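Local structure of 70 kDa protein (Xanthomonas sp., 4B2N) at residues L220-M225 / L240-G245; N310-M315 / W450-L455; Y351-N356 / Y560-L565; E424-D429 / H641-S646. The protein cleaves rubber, poly(cis-1,4-isoprene), by processive oxygenation, as a dioxygenase that carries two covalently bound hemes c. All coordinates share one frame; numbering follows the deposited sequence. Where two conformers were deposited one is given.

The four contacts are spread through a largely irregular chain with scattered helices and few strands, none touching another. Contact 1 closes before the others open; contacts 2, 3 and 4 then interlock along the sequence, their segments alternating. Contacts 2 and 3 are furthest apart, with centres about 40 Å from each other on opposite sides of the chain's centre, while contacts 3 and 4 are nearest by centres, at about 25 Å. Contacts 1 and 2 each reach the first heme c, through Pro241 and Glu314; His641 of contact 4 binds the iron of the second. Helix 649-660, which follows segment 641-646, also packs against Leu565 of contact 3. Contacts 1, 2 and 4 thus bring distant parts of the chain to the two hemes, while contact 3 joins surface loops.

Contact 1: L220-M225 / L240-G245; sequences LLASDM and LPWSTG
The indole of Trp242 meets the helix 218-226 through its six-membered ring, and it does so at a slant. Ala222 CB stands 3.7 Å from Trp242 CE3, and Ser223 CB stands 3.7 Å from Trp242 CH2, so two consecutive helix residues follow the benzo rim of the ring. With chi1 at -167°, Trp242 CG lies across from its own backbone N, and this swings the indole toward the helix although the bond to CB itself does not aim there.

Ala222 is the central residue on the helix side. Its CB points at the other segment and also comes 3.9 Å from Pro241 O, a van der Waals approach to the backbone. Leu240 CD1 lies 3.7 Å from the same Ala222 CB in the conformer given, but a second conformer was deposited for Leu240, which makes this part of the packing less certain. The nearest pair of CA atoms, those of Ala222 and Trp242, is 6.8 Å apart.

The polar ends are satisfied outside the apolar patch: Trp242 NE1 hydrogen-bonds to Asp594 O, and Ser223 OG bonds to Pro616 O and Ile618 N. Pro241 lines the pocket of the heme c that is covalently linked to Cys194, its side chain about 3 Å from that group. The contact is buried and lays the loop 240-245, between helices 218-226 and 253-261, against the first of these. Met599 of helix 599-607 touches Ala222, Leu240 and Trp242, helix 620-626 meets Leu220 and Trp242, and helix 133-141 packs on Leu220 and Leu221.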
# COMPACT_ATOMS: atom_id res chain seq x y z
N LEU A 220 -3.15 -13.60 -10.46
CA LEU A 220 -3.52 -14.06 -11.79
C LEU A 220 -2.49 -13.54 -12.79
O LEU A 220 -2.09 -14.23 -13.73
CB LEU A 220 -4.92 -13.57 -12.10
CG LEU A 220 -5.50 -14.02 -13.42
CD1 LEU A 220 -5.50 -15.54 -13.57
CD2 LEU A 220 -6.97 -13.51 -13.52
N LEU A 221 -2.01 -12.31 -12.57
CA LEU A 221 -0.96 -11.80 -13.50
C LEU A 221 0.30 -12.64 -13.41
O LEU A 221 0.89 -13.03 -14.43
CB LEU A 221 -0.64 -10.37 -13.07
CG LEU A 221 0.42 -9.61 -13.85
CD1 LEU A 221 -0.10 -9.30 -15.23
CD2 LEU A 221 0.76 -8.34 -13.03
N ALA A 222 0.71 -12.94 -12.17
CA ALA A 222 1.92 -13.77 -11.90
C ALA A 222 1.74 -15.16 -12.54
O ALA A 222 2.63 -15.67 -13.26
CB ALA A 222 2.15 -13.89 -10.35
N SER A 223 0.56 -15.75 -12.33
CA SER A 223 0.27 -17.09 -12.88
C SER A 223 0.34 -17.09 -14.40
O SER A 223 1.09 -17.94 -15.01
CB SER A 223 -1.11 -17.55 -12.41
OG SER A 223 -1.34 -18.81 -12.96
N ASP A 224 -0.36 -16.15 -15.03
CA ASP A 224 -0.28 -16.04 -16.49
C ASP A 224 1.16 -15.85 -16.95
O ASP A 224 1.63 -16.51 -17.89
CB ASP A 224 -1.17 -14.95 -17.10
CG ASP A 224 -2.67 -15.23 -16.91
OD1 ASP A 224 -3.08 -16.36 -16.54
OD2 ASP A 224 -3.43 -14.29 -17.19
N MET A 225 1.84 -14.88 -16.34
CA MET A 225 3.18 -14.48 -16.84
C MET A 225 4.17 -15.64 -16.72
O MET A 225 5.08 -15.83 -17.59
CB MET A 225 3.68 -13.29 -16.00
CG MET A 225 2.89 -12.03 -16.22
SD MET A 225 3.25 -11.46 -17.84
CE MET A 225 3.08 -9.70 -17.56
N LEU A 240 7.82 -12.05 -6.94
CA LEU A 240 6.73 -11.13 -7.30
C LEU A 240 5.56 -11.51 -6.43
O LEU A 240 5.52 -12.62 -5.91
CB LEU A 240 6.42 -11.14 -8.80
CG LEU A 240 5.58 -12.30 -9.32
CD1 LEU A 240 5.52 -12.49 -10.80
CD2 LEU A 240 6.26 -13.46 -8.72
N PRO A 241 4.65 -10.57 -6.19
CA PRO A 241 3.61 -10.83 -5.19
C PRO A 241 2.51 -11.72 -5.74
O PRO A 241 2.43 -11.91 -6.96
CB PRO A 241 3.06 -9.44 -4.85
CG PRO A 241 3.63 -8.49 -5.81
CD PRO A 241 4.60 -9.21 -6.76
N TRP A 242 1.72 -12.32 -4.83
CA TRP A 242 0.59 -13.19 -5.25
C TRP A 242 -0.62 -12.65 -4.57
O TRP A 242 -0.51 -11.67 -3.81
CB TRP A 242 0.93 -14.61 -4.81
CG TRP A 242 0.05 -15.69 -5.41
CD1 TRP A 242 -1.07 -16.27 -4.82
CD2 TRP A 242 0.22 -16.39 -6.71
NE1 TRP A 242 -1.60 -17.24 -5.65
CE2 TRP A 242 -0.87 -17.35 -6.80
CE3 TRP A 242 1.14 -16.31 -7.75
CZ2 TRP A 242 -1.00 -18.23 -7.89
CZ3 TRP A 242 1.01 -17.18 -8.86
CH2 TRP A 242 -0.04 -18.11 -8.93
N SER A 243 -1.80 -13.23 -4.82
CA SER A 243 -2.93 -12.78 -4.05
C SER A 243 -3.89 -13.94 -3.96
O SER A 243 -3.82 -14.90 -4.77
CB SER A 243 -3.60 -11.58 -4.71
OG SER A 243 -4.05 -11.91 -6.01
N THR A 244 -4.80 -13.82 -3.02
CA THR A 244 -5.86 -14.75 -2.92
C THR A 244 -7.05 -14.35 -3.74
O THR A 244 -7.91 -15.22 -4.06
CB THR A 244 -6.29 -15.04 -1.47
OG1 THR A 244 -6.79 -13.86 -0.87
CG2 THR A 244 -5.10 -15.53 -0.65
N GLY A 245 -7.07 -13.08 -4.17
CA GLY A 245 -8.20 -12.56 -4.92
C GLY A 245 -7.84 -11.21 -5.48
O GLY A 245 -6.69 -11.02 -5.93

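Contact 2: N310-M315 / W450-L455; sequences NVHSEM and WAYNNL. With HEC (heme c), chain C.
His312 and Tyr452 form the tight part of this contact, a face-to-face stack with ring centroids 3.7 Å apart and planes only 12° from parallel. Tyr452 CE1 sits over the middle of the imidazole, and His312 CE1 over the middle of the phenol ring, so the overlap is close to complete. A chi1 of -75° turns the His312 ring away from its carbonyl carbon, bringing it under the phenol. At the far end of the tyrosine, Val311 N donates to Tyr452 OH over 2.9 Å with an N-H...O angle of 172°; the donor lies near the ring plane, at its edge. Asn310 CB adds an oblique contact of 3.7 Å to Tyr452 CE1.

The looser part lies round Trp450. Its CZ3 comes 3.4 Å from His312 O at a slant, but the side chains themselves approach no nearer than 4.3 Å, between His312 CB and Trp450 CE3. All the touching residues are nonetheless buried, so the difference is one of packing and not of solvent.

Asn310 OD1 accepts from Ser313 N at 3.0 Å on a lone pair, an Asx motif at the start of helix 312-319. In the first turn, Glu314 OE2 approaches the heme methyl CMA to 3.5 Å, placing this helix start beside the first heme c.

His312 ND1 bonds to Trp449 O and NE2 to Glu333 OE1, and the Trp449 ring also stacks on the imidazole. These two bonds fix the ring's rotation and would tend to favour an imidazolium, whose charge would probably be balanced mainly by Glu333.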
# COMPACT_ATOMS: atom_id res chain seq x y z
N ASN A 310 11.42 8.03 5.81
CA ASN A 310 12.22 6.98 5.22
C ASN A 310 11.68 6.65 3.86
O ASN A 310 10.50 6.75 3.64
CB ASN A 310 12.31 5.74 6.13
CG ASN A 310 11.64 4.53 5.52
OD1 ASN A 310 12.26 3.76 4.87
ND2 ASN A 310 10.34 4.37 5.78
N VAL A 311 12.57 6.30 2.93
CA VAL A 311 12.09 5.85 1.64
C VAL A 311 12.59 4.46 1.31
O VAL A 311 12.25 3.92 0.24
CB VAL A 311 12.49 6.81 0.49
CG1 VAL A 311 11.95 8.20 0.80
CG2 VAL A 311 14.03 6.80 0.31
N HIS A 312 13.34 3.84 2.24
CA HIS A 312 13.87 2.45 2.00
C HIS A 312 12.75 1.50 1.93
O HIS A 312 12.71 0.59 1.07
CB HIS A 312 14.88 2.06 3.08
CG HIS A 312 16.18 2.74 2.91
ND1 HIS A 312 17.30 2.33 3.51
CD2 HIS A 312 16.53 3.87 2.14
CE1 HIS A 312 18.34 3.15 3.18
NE2 HIS A 312 17.89 4.07 2.31
N SER A 313 11.76 1.69 2.81
CA SER A 313 10.54 0.87 2.65
C SER A 313 9.89 1.06 1.25
O SER A 313 9.44 0.07 0.59
CB SER A 313 9.54 1.20 3.75
OG SER A 313 9.24 2.60 3.71
N GLU A 314 9.88 2.30 0.74
CA GLU A 314 9.22 2.57 -0.54
C GLU A 314 10.01 1.90 -1.63
O GLU A 314 9.49 1.53 -2.70
CB GLU A 314 9.20 4.10 -0.79
CG GLU A 314 8.37 4.84 0.26
CD GLU A 314 8.13 6.31 -0.07
OE1 GLU A 314 8.55 6.76 -1.19
OE2 GLU A 314 7.56 7.00 0.83
N MET A 315 11.30 1.72 -1.34
CA MET A 315 12.22 1.07 -2.29
C MET A 315 12.16 -0.43 -2.44
O MET A 315 12.72 -0.96 -3.42
CB MET A 315 13.66 1.47 -1.98
CG MET A 315 14.04 2.89 -2.37
SD MET A 315 15.56 3.42 -1.52
CE MET A 315 16.74 2.55 -2.49
N TRP A 450 18.38 -1.24 5.54
CA TRP A 450 16.96 -0.94 5.66
C TRP A 450 16.70 0.07 6.75
O TRP A 450 15.86 0.97 6.58
CB TRP A 450 16.19 -2.24 5.89
CG TRP A 450 16.36 -3.12 4.69
CD1 TRP A 450 17.28 -4.15 4.51
CD2 TRP A 450 15.63 -3.00 3.41
NE1 TRP A 450 17.17 -4.64 3.24
CE2 TRP A 450 16.20 -3.99 2.53
CE3 TRP A 450 14.56 -2.22 2.97
CZ2 TRP A 450 15.68 -4.20 1.24
CZ3 TRP A 450 14.05 -2.42 1.72
CH2 TRP A 450 14.62 -3.38 0.84
N ALA A 451 17.46 -0.05 7.86
CA ALA A 451 17.24 0.87 8.99
C ALA A 451 18.17 2.09 8.84
O ALA A 451 18.31 2.81 9.79
CB ALA A 451 17.45 0.17 10.38
N TYR A 452 18.76 2.31 7.66
CA TYR A 452 19.73 3.41 7.46
C TYR A 452 20.87 3.36 8.50
O TYR A 452 21.13 4.37 9.24
CB TYR A 452 19.04 4.79 7.61
CG TYR A 452 18.08 5.21 6.56
CD1 TYR A 452 16.82 4.57 6.42
CD2 TYR A 452 18.39 6.27 5.70
CE1 TYR A 452 15.89 5.02 5.48
CE2 TYR A 452 17.45 6.75 4.75
CZ TYR A 452 16.23 6.11 4.65
OH TYR A 452 15.36 6.55 3.70
N ASN A 453 21.43 2.18 8.68
CA ASN A 453 22.56 2.01 9.59
C ASN A 453 23.78 2.75 9.09
O ASN A 453 24.73 2.87 9.80
CB ASN A 453 22.83 0.52 9.99
CG ASN A 453 23.68 -0.25 8.98
OD1 ASN A 453 23.66 0.05 7.77
ND2 ASN A 453 24.38 -1.30 9.45
N ASN A 454 23.73 3.31 7.89
CA ASN A 454 24.83 4.20 7.49
C ASN A 454 24.86 5.49 8.32
O ASN A 454 25.86 6.21 8.29
CB ASN A 454 24.78 4.50 6.00
CG ASN A 454 23.53 5.26 5.60
OD1 ASN A 454 23.62 6.26 4.87
ND2 ASN A 454 22.36 4.80 6.06
N LEU A 455 23.80 5.77 9.08
CA LEU A 455 23.76 6.93 9.95
C LEU A 455 24.31 6.64 11.36
O LEU A 455 24.29 7.52 12.25
CB LEU A 455 22.33 7.47 10.06
CG LEU A 455 21.65 7.67 8.73
CD1 LEU A 455 20.26 8.21 9.01
CD2 LEU A 455 22.46 8.65 7.85
FE HEC C . 3.35 -0.17 -2.09
CHA HEC C . 2.65 0.38 1.28
CHB HEC C . 5.16 2.84 -2.22
CHC HEC C . 4.71 -0.98 -5.24
CHD HEC C . 1.17 -2.73 -2.21
NA HEC C . 3.83 1.23 -0.83
C1A HEC C . 3.32 1.40 0.49
C2A HEC C . 3.61 2.71 1.05
C3A HEC C . 4.34 3.45 0.08
C4A HEC C . 4.43 2.53 -1.06
CMA HEC C . 4.82 4.88 0.18
CAA HEC C . 3.23 3.28 2.45
CBA HEC C . 1.77 3.72 2.34
CGA HEC C . 1.18 4.13 3.68
O1A HEC C . 1.36 3.43 4.74
O2A HEC C . 0.47 5.14 3.62
NB HEC C . 4.71 0.69 -3.35
C1B HEC C . 5.26 1.91 -3.32
C2B HEC C . 6.13 2.26 -4.43
C3B HEC C . 6.02 1.15 -5.29
C4B HEC C . 5.08 0.27 -4.59
CMB HEC C . 6.89 3.53 -4.48
CAB HEC C . 6.72 0.86 -6.59
CBB HEC C . 8.14 0.73 -6.49
NC HEC C . 3.06 -1.52 -3.52
C1C HEC C . 3.65 -1.81 -4.73
C2C HEC C . 3.00 -2.94 -5.45
C3C HEC C . 1.99 -3.45 -4.51
C4C HEC C . 2.06 -2.57 -3.34
CMC HEC C . 3.45 -3.45 -6.82
CAC HEC C . 1.06 -4.62 -4.66
CBC HEC C . 1.57 -5.79 -5.23
ND HEC C . 2.15 -1.02 -0.69
C1D HEC C . 1.34 -2.05 -0.93
C2D HEC C . 0.57 -2.46 0.21
C3D HEC C . 1.02 -1.55 1.22
C4D HEC C . 2.02 -0.72 0.57
CMD HEC C . -0.45 -3.52 0.37
CAD HEC C . 0.60 -1.63 2.65
CBD HEC C . 1.55 -2.81 3.12
CGD HEC C . 1.23 -3.17 4.55
O1D HEC C . 0.56 -4.20 4.82
O2D HEC C . 1.59 -2.32 5.44

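Contact 3: Y351-N356 / Y560-L565; sequences YPKTIN and YDWQKL
The backbones of Lys353 and Trp562 remain well apart, their CA atoms 7.8 Å from each other in the closest pairing, so side chains make the junction. Trp562 is the platform. Lys353 runs across one face of it, CE lying 3.4 Å from the centroid of the five-membered ring in a CH-pi contact. A bend at chi4, -107°, leaves NZ above the same ring as well, 4.5 Å from its centroid and 17° off the normal, which makes a cation-pi interaction. Tyr560 CD2, from the same segment as the tryptophan, covers the opposite face near its rim.

Tyr351 arrives at the edge of the indole, near its plane: OH is 3.4 Å from Trp562 CE3. The two six-membered rings are inclined by 67°, centroids 5.5 Å apart, an oblique meeting. Pro352 CD touches Trp562 CZ3 at 3.7 Å, and Leu565 CD1 rests 3.8 Å from Tyr351 CE1, extending the apolar patch toward helix 649-660.

Beyond the indole, Asp561 OD1 accepts from Gln563 N at 2.8 Å and also from Lys564 N, both donors on the same face of the carboxylate. This Asx turn shapes the connection between strands 560-561 and 566-567, a small antiparallel hairpin that the contact joins to the loop ahead of helix 357-369.

Trp562 NE1 donates to Phe557 O, which ties down the ring's rotation. At this surface site the methylene chain of Lys353 shields the indole, while the pi cloud would modestly stabilise the ammonium charge.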
# COMPACT_ATOMS: atom_id res chain seq x y z
N TYR A 351 -15.11 15.07 -3.79
CA TYR A 351 -16.30 14.24 -3.98
C TYR A 351 -17.12 14.83 -5.09
O TYR A 351 -17.31 16.04 -5.07
CB TYR A 351 -17.07 14.32 -2.70
CG TYR A 351 -18.31 13.49 -2.71
CD1 TYR A 351 -18.22 12.10 -2.51
CD2 TYR A 351 -19.58 14.08 -2.87
CE1 TYR A 351 -19.35 11.30 -2.53
CE2 TYR A 351 -20.72 13.29 -2.83
CZ TYR A 351 -20.60 11.91 -2.65
OH TYR A 351 -21.73 11.14 -2.61
N PRO A 352 -17.53 14.01 -6.11
CA PRO A 352 -18.12 14.59 -7.30
C PRO A 352 -19.67 14.78 -7.21
O PRO A 352 -20.27 15.36 -8.12
CB PRO A 352 -17.72 13.60 -8.41
CG PRO A 352 -17.71 12.28 -7.68
CD PRO A 352 -17.45 12.55 -6.21
N LYS A 353 -20.30 14.31 -6.14
CA LYS A 353 -21.77 14.49 -6.04
C LYS A 353 -22.23 15.52 -5.02
O LYS A 353 -21.43 16.26 -4.42
CB LYS A 353 -22.45 13.13 -5.86
CG LYS A 353 -22.16 12.36 -7.14
CD LYS A 353 -22.96 11.11 -7.38
CE LYS A 353 -22.24 10.40 -8.52
NZ LYS A 353 -22.95 10.47 -9.82
N THR A 354 -23.55 15.59 -4.87
CA THR A 354 -24.13 16.60 -4.04
C THR A 354 -23.91 16.31 -2.55
O THR A 354 -23.97 15.15 -2.10
CB THR A 354 -25.64 16.76 -4.39
OG1 THR A 354 -26.22 17.60 -3.40
CG2 THR A 354 -26.38 15.40 -4.32
N ILE A 355 -23.67 17.35 -1.78
CA ILE A 355 -23.47 17.23 -0.35
C ILE A 355 -24.47 18.14 0.34
O ILE A 355 -24.62 19.30 -0.07
CB ILE A 355 -22.07 17.66 0.10
CG1 ILE A 355 -21.02 16.75 -0.57
CG2 ILE A 355 -21.94 17.54 1.60
CD1 ILE A 355 -19.58 17.05 -0.21
N ASN A 356 -25.10 17.62 1.38
CA ASN A 356 -26.01 18.42 2.26
C ASN A 356 -25.16 19.10 3.27
O ASN A 356 -24.70 18.48 4.18
CB ASN A 356 -27.00 17.50 2.95
CG ASN A 356 -28.03 18.24 3.77
OD1 ASN A 356 -27.74 19.08 4.63
ND2 ASN A 356 -29.26 17.94 3.49
N TYR A 560 -20.71 2.37 -8.02
CA TYR A 560 -20.41 2.95 -6.72
C TYR A 560 -21.70 3.34 -6.04
O TYR A 560 -22.70 3.57 -6.75
CB TYR A 560 -19.41 4.12 -6.87
CG TYR A 560 -18.47 4.24 -5.65
CD1 TYR A 560 -17.47 3.32 -5.44
CD2 TYR A 560 -18.62 5.24 -4.74
CE1 TYR A 560 -16.59 3.40 -4.40
CE2 TYR A 560 -17.72 5.36 -3.67
CZ TYR A 560 -16.75 4.43 -3.48
OH TYR A 560 -15.90 4.53 -2.46
N ASP A 561 -21.70 3.26 -4.71
CA ASP A 561 -22.86 3.56 -3.83
C ASP A 561 -22.64 4.94 -3.26
O ASP A 561 -21.81 5.11 -2.35
CB ASP A 561 -22.95 2.53 -2.70
CG ASP A 561 -24.21 2.71 -1.83
OD1 ASP A 561 -24.75 3.83 -1.83
OD2 ASP A 561 -24.62 1.72 -1.16
N TRP A 562 -23.39 5.94 -3.76
CA TRP A 562 -23.20 7.30 -3.34
C TRP A 562 -23.95 7.58 -2.04
O TRP A 562 -23.87 8.68 -1.53
CB TRP A 562 -23.54 8.31 -4.46
CG TRP A 562 -22.68 7.98 -5.61
CD1 TRP A 562 -22.99 7.15 -6.68
CD2 TRP A 562 -21.27 8.32 -5.75
NE1 TRP A 562 -21.89 7.04 -7.51
CE2 TRP A 562 -20.82 7.72 -7.00
CE3 TRP A 562 -20.38 9.10 -5.01
CZ2 TRP A 562 -19.49 7.84 -7.45
CZ3 TRP A 562 -19.07 9.27 -5.49
CH2 TRP A 562 -18.64 8.65 -6.68
N GLN A 563 -24.66 6.61 -1.49
CA GLN A 563 -25.32 6.88 -0.22
C GLN A 563 -24.57 6.32 0.96
O GLN A 563 -24.29 7.02 1.93
CB GLN A 563 -26.73 6.33 -0.15
CG GLN A 563 -27.66 6.95 -1.19
CD GLN A 563 -28.83 6.01 -1.47
OE1 GLN A 563 -29.20 5.17 -0.62
NE2 GLN A 563 -29.41 6.12 -2.66
N LYS A 564 -24.26 5.04 0.87
CA LYS A 564 -23.50 4.36 1.91
C LYS A 564 -21.98 4.48 1.74
O LYS A 564 -21.22 4.01 2.63
CB LYS A 564 -23.95 2.90 1.92
CG LYS A 564 -25.29 2.78 2.61
CD LYS A 564 -25.69 1.34 2.81
CE LYS A 564 -27.17 1.26 3.16
NZ LYS A 564 -27.45 -0.10 3.71
N LEU A 565 -21.55 4.98 0.56
CA LEU A 565 -20.17 5.40 0.28
C LEU A 565 -19.31 4.16 0.21
O LEU A 565 -18.66 3.78 1.19
CB LEU A 565 -19.65 6.37 1.35
CG LEU A 565 -19.14 7.73 0.93
CD1 LEU A 565 -20.05 8.42 -0.08
CD2 LEU A 565 -18.98 8.60 2.18

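Contact 4: E424-D429 / H641-S646; sequences ETIRTD and HDFTQS. With HEC (heme c), chain D.
Hydrogen bonding is centred on the backbone of His641, whose N donates to Ile426 O across 2.7 Å; the N-H...O angle of 179° is essentially straight. Ile426 ends helix 423-426, and Arg427, with its positive phi, turns the chain away, so the last carbonyls are available to the other segment. Thr425 O is used through a water, which donates to it at 3.0 Å and accepts from Asp642 N at 2.9 Å.

A salt bridge flanks this pair on the more exposed side, where Arg427 NH2 meets Asp642 OD2 at 3.0 Å. The guanidinium and carboxylate planes are 38° apart, and one nitrogen makes the close approach, so this is not a flat two-pronged pairing.

Apolar packing lies nearer the porphyrin. In Ile426, chi1 (-179°) sends CG1 toward the heme side, and the turn at chi2 brings CD1 to the edge of the His641 imidazole, 3.6 Å from CD2, and onto the heme. Phe643 lays CE1 over the centre of the His641 ring face and comes 3.4 Å from heme atom C1C. Its own edge is met by Thr425 O. Together these neighbours restrict how the imidazole can rotate.

Coordination and heme anchoring complete the account. His641 NE2 binds the iron at 2.0 Å, with His394 NE2 as the second protein ligand, and Thr428 OG1 donates to heme propionate oxygen O1D at 2.8 Å. Phe516 N and His517 ND1 also hydrogen-bond to this heme. With Cys390 and Cys393 as its covalent attachments and His394 following them, this is a bis-histidine c-type heme site built on a CXXCH motif.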
# COMPACT_ATOMS: atom_id res chain seq x y z
N GLU A 424 -6.02 -4.51 20.78
CA GLU A 424 -7.07 -4.93 21.75
C GLU A 424 -8.25 -3.97 21.61
O GLU A 424 -9.39 -4.28 22.06
CB GLU A 424 -6.51 -4.85 23.19
CG GLU A 424 -5.41 -5.85 23.42
CD GLU A 424 -3.99 -5.39 22.98
OE1 GLU A 424 -3.78 -4.27 22.38
OE2 GLU A 424 -3.05 -6.21 23.26
N THR A 425 -7.99 -2.77 21.09
CA THR A 425 -9.07 -1.85 20.75
C THR A 425 -9.58 -1.90 19.34
O THR A 425 -10.78 -2.05 19.15
CB THR A 425 -9.04 -0.41 21.43
OG1 THR A 425 -9.39 0.64 20.50
CG2 THR A 425 -7.89 -0.11 22.17
N ILE A 426 -8.68 -1.92 18.33
CA ILE A 426 -9.18 -1.97 16.96
C ILE A 426 -9.81 -3.30 16.57
O ILE A 426 -10.84 -3.29 15.92
CB ILE A 426 -8.12 -1.51 15.91
CG1 ILE A 426 -8.69 -1.56 14.46
CG2 ILE A 426 -6.77 -2.17 16.18
CD1 ILE A 426 -9.80 -0.46 14.32
N ARG A 427 -9.17 -4.41 16.97
CA ARG A 427 -9.71 -5.78 16.82
C ARG A 427 -10.06 -6.16 15.38
O ARG A 427 -10.91 -7.04 15.13
CB ARG A 427 -10.90 -5.99 17.72
CG ARG A 427 -10.60 -5.53 19.14
CD ARG A 427 -11.32 -6.37 20.20
NE ARG A 427 -12.64 -6.85 19.75
CZ ARG A 427 -13.70 -6.06 19.54
NH1 ARG A 427 -13.59 -4.76 19.72
NH2 ARG A 427 -14.84 -6.59 19.13
N THR A 428 -9.44 -5.47 14.41
CA THR A 428 -9.64 -5.92 13.02
C THR A 428 -8.73 -7.12 12.81
O THR A 428 -7.95 -7.51 13.71
CB THR A 428 -9.22 -4.83 12.05
OG1 THR A 428 -8.03 -4.23 12.57
CG2 THR A 428 -10.33 -3.78 11.92
N ASP A 429 -8.80 -7.71 11.62
CA ASP A 429 -8.05 -8.96 11.39
C ASP A 429 -6.62 -8.81 11.85
O ASP A 429 -5.88 -7.91 11.38
CB ASP A 429 -8.10 -9.37 9.93
CG ASP A 429 -7.62 -10.78 9.74
OD1 ASP A 429 -6.41 -11.03 9.95
OD2 ASP A 429 -8.45 -11.65 9.45
N HIS A 641 -13.20 -2.70 14.67
CA HIS A 641 -13.65 -1.34 14.61
C HIS A 641 -15.14 -1.33 14.99
O HIS A 641 -15.95 -0.61 14.40
CB HIS A 641 -13.43 -0.83 13.17
CG HIS A 641 -13.46 0.66 13.04
ND1 HIS A 641 -14.61 1.36 13.00
CD2 HIS A 641 -12.43 1.57 12.89
CE1 HIS A 641 -14.31 2.66 12.80
NE2 HIS A 641 -12.98 2.77 12.74
N ASP A 642 -15.48 -2.11 15.99
CA ASP A 642 -16.86 -2.37 16.40
C ASP A 642 -17.43 -1.35 17.33
O ASP A 642 -18.67 -1.37 17.57
CB ASP A 642 -16.94 -3.71 17.12
CG ASP A 642 -16.69 -4.84 16.23
OD1 ASP A 642 -17.51 -5.04 15.31
OD2 ASP A 642 -15.69 -5.57 16.43
N PHE A 643 -16.58 -0.47 17.86
CA PHE A 643 -17.05 0.63 18.72
C PHE A 643 -18.01 1.57 18.00
O PHE A 643 -18.71 2.33 18.62
CB PHE A 643 -15.90 1.43 19.27
CG PHE A 643 -14.73 1.55 18.29
CD1 PHE A 643 -14.80 2.44 17.20
CD2 PHE A 643 -13.61 0.78 18.49
CE1 PHE A 643 -13.73 2.52 16.27
CE2 PHE A 643 -12.53 0.80 17.53
CZ PHE A 643 -12.58 1.70 16.48
N THR A 644 -18.06 1.54 16.68
CA THR A 644 -19.09 2.28 15.96
C THR A 644 -20.56 1.78 16.14
O THR A 644 -21.52 2.46 15.78
CB THR A 644 -18.75 2.33 14.50
OG1 THR A 644 -18.63 0.99 14.00
CG2 THR A 644 -17.40 3.00 14.31
N GLN A 645 -20.71 0.59 16.67
CA GLN A 645 -22.06 0.01 16.93
C GLN A 645 -22.91 0.85 17.88
O GLN A 645 -24.12 0.72 17.85
CB GLN A 645 -21.93 -1.37 17.54
CG GLN A 645 -21.52 -1.31 18.99
CD GLN A 645 -20.84 -2.58 19.44
OE1 GLN A 645 -20.96 -3.63 18.80
NE2 GLN A 645 -20.09 -2.49 20.54
N SER A 646 -22.26 1.68 18.70
CA SER A 646 -22.94 2.52 19.70
C SER A 646 -23.61 3.73 19.01
O SER A 646 -24.44 4.41 19.63
CB SER A 646 -21.92 3.01 20.74
OG SER A 646 -21.04 4.04 20.22
FE HEC D . -11.82 4.34 12.39
CHA HEC D . -10.38 2.36 9.95
CHB HEC D . -13.90 5.94 9.98
CHC HEC D . -13.60 5.93 14.83
CHD HEC D . -9.21 3.68 14.49
NA HEC D . -12.00 4.26 10.38
C1A HEC D . -11.43 3.26 9.54
C2A HEC D . -11.94 3.36 8.17
C3A HEC D . -12.96 4.43 8.18
C4A HEC D . -13.02 4.89 9.56
CMA HEC D . -13.75 4.91 6.99
CAA HEC D . -11.44 2.62 6.93
CBA HEC D . -10.20 3.50 6.53
CGA HEC D . -9.38 2.80 5.43
O1A HEC D . -9.71 1.63 5.13
O2A HEC D . -8.42 3.36 4.78
NB HEC D . -13.49 5.70 12.37
C1B HEC D . -14.20 6.25 11.38
C2B HEC D . -15.28 7.16 11.77
C3B HEC D . -15.19 7.13 13.25
C4B HEC D . -14.08 6.22 13.48
CMB HEC D . -16.21 7.92 10.86
CAB HEC D . -16.06 7.83 14.26
CBB HEC D . -17.38 7.36 14.29
NC HEC D . -11.43 4.85 14.22
C1C HEC D . -12.33 5.38 15.19
C2C HEC D . -11.85 5.35 16.57
C3C HEC D . -10.56 4.70 16.46
C4C HEC D . -10.38 4.33 15.03
CMC HEC D . -12.53 5.88 17.82
CAC HEC D . -9.66 4.43 17.63
CBC HEC D . -10.03 3.79 18.75
ND HEC D . -10.12 3.33 12.23
C1D HEC D . -9.20 3.07 13.15
C2D HEC D . -8.09 2.20 12.80
C3D HEC D . -8.44 1.78 11.46
C4D HEC D . -9.69 2.50 11.22
CMD HEC D . -6.90 1.79 13.63
CAD HEC D . -7.65 0.86 10.56
CBD HEC D . -8.31 -0.52 10.73
CGD HEC D . -7.69 -1.58 9.86
O1D HEC D . -7.26 -2.64 10.34
O2D HEC D . -7.59 -1.29 8.69
O HOH W 1 -13.45 -2.79 17.95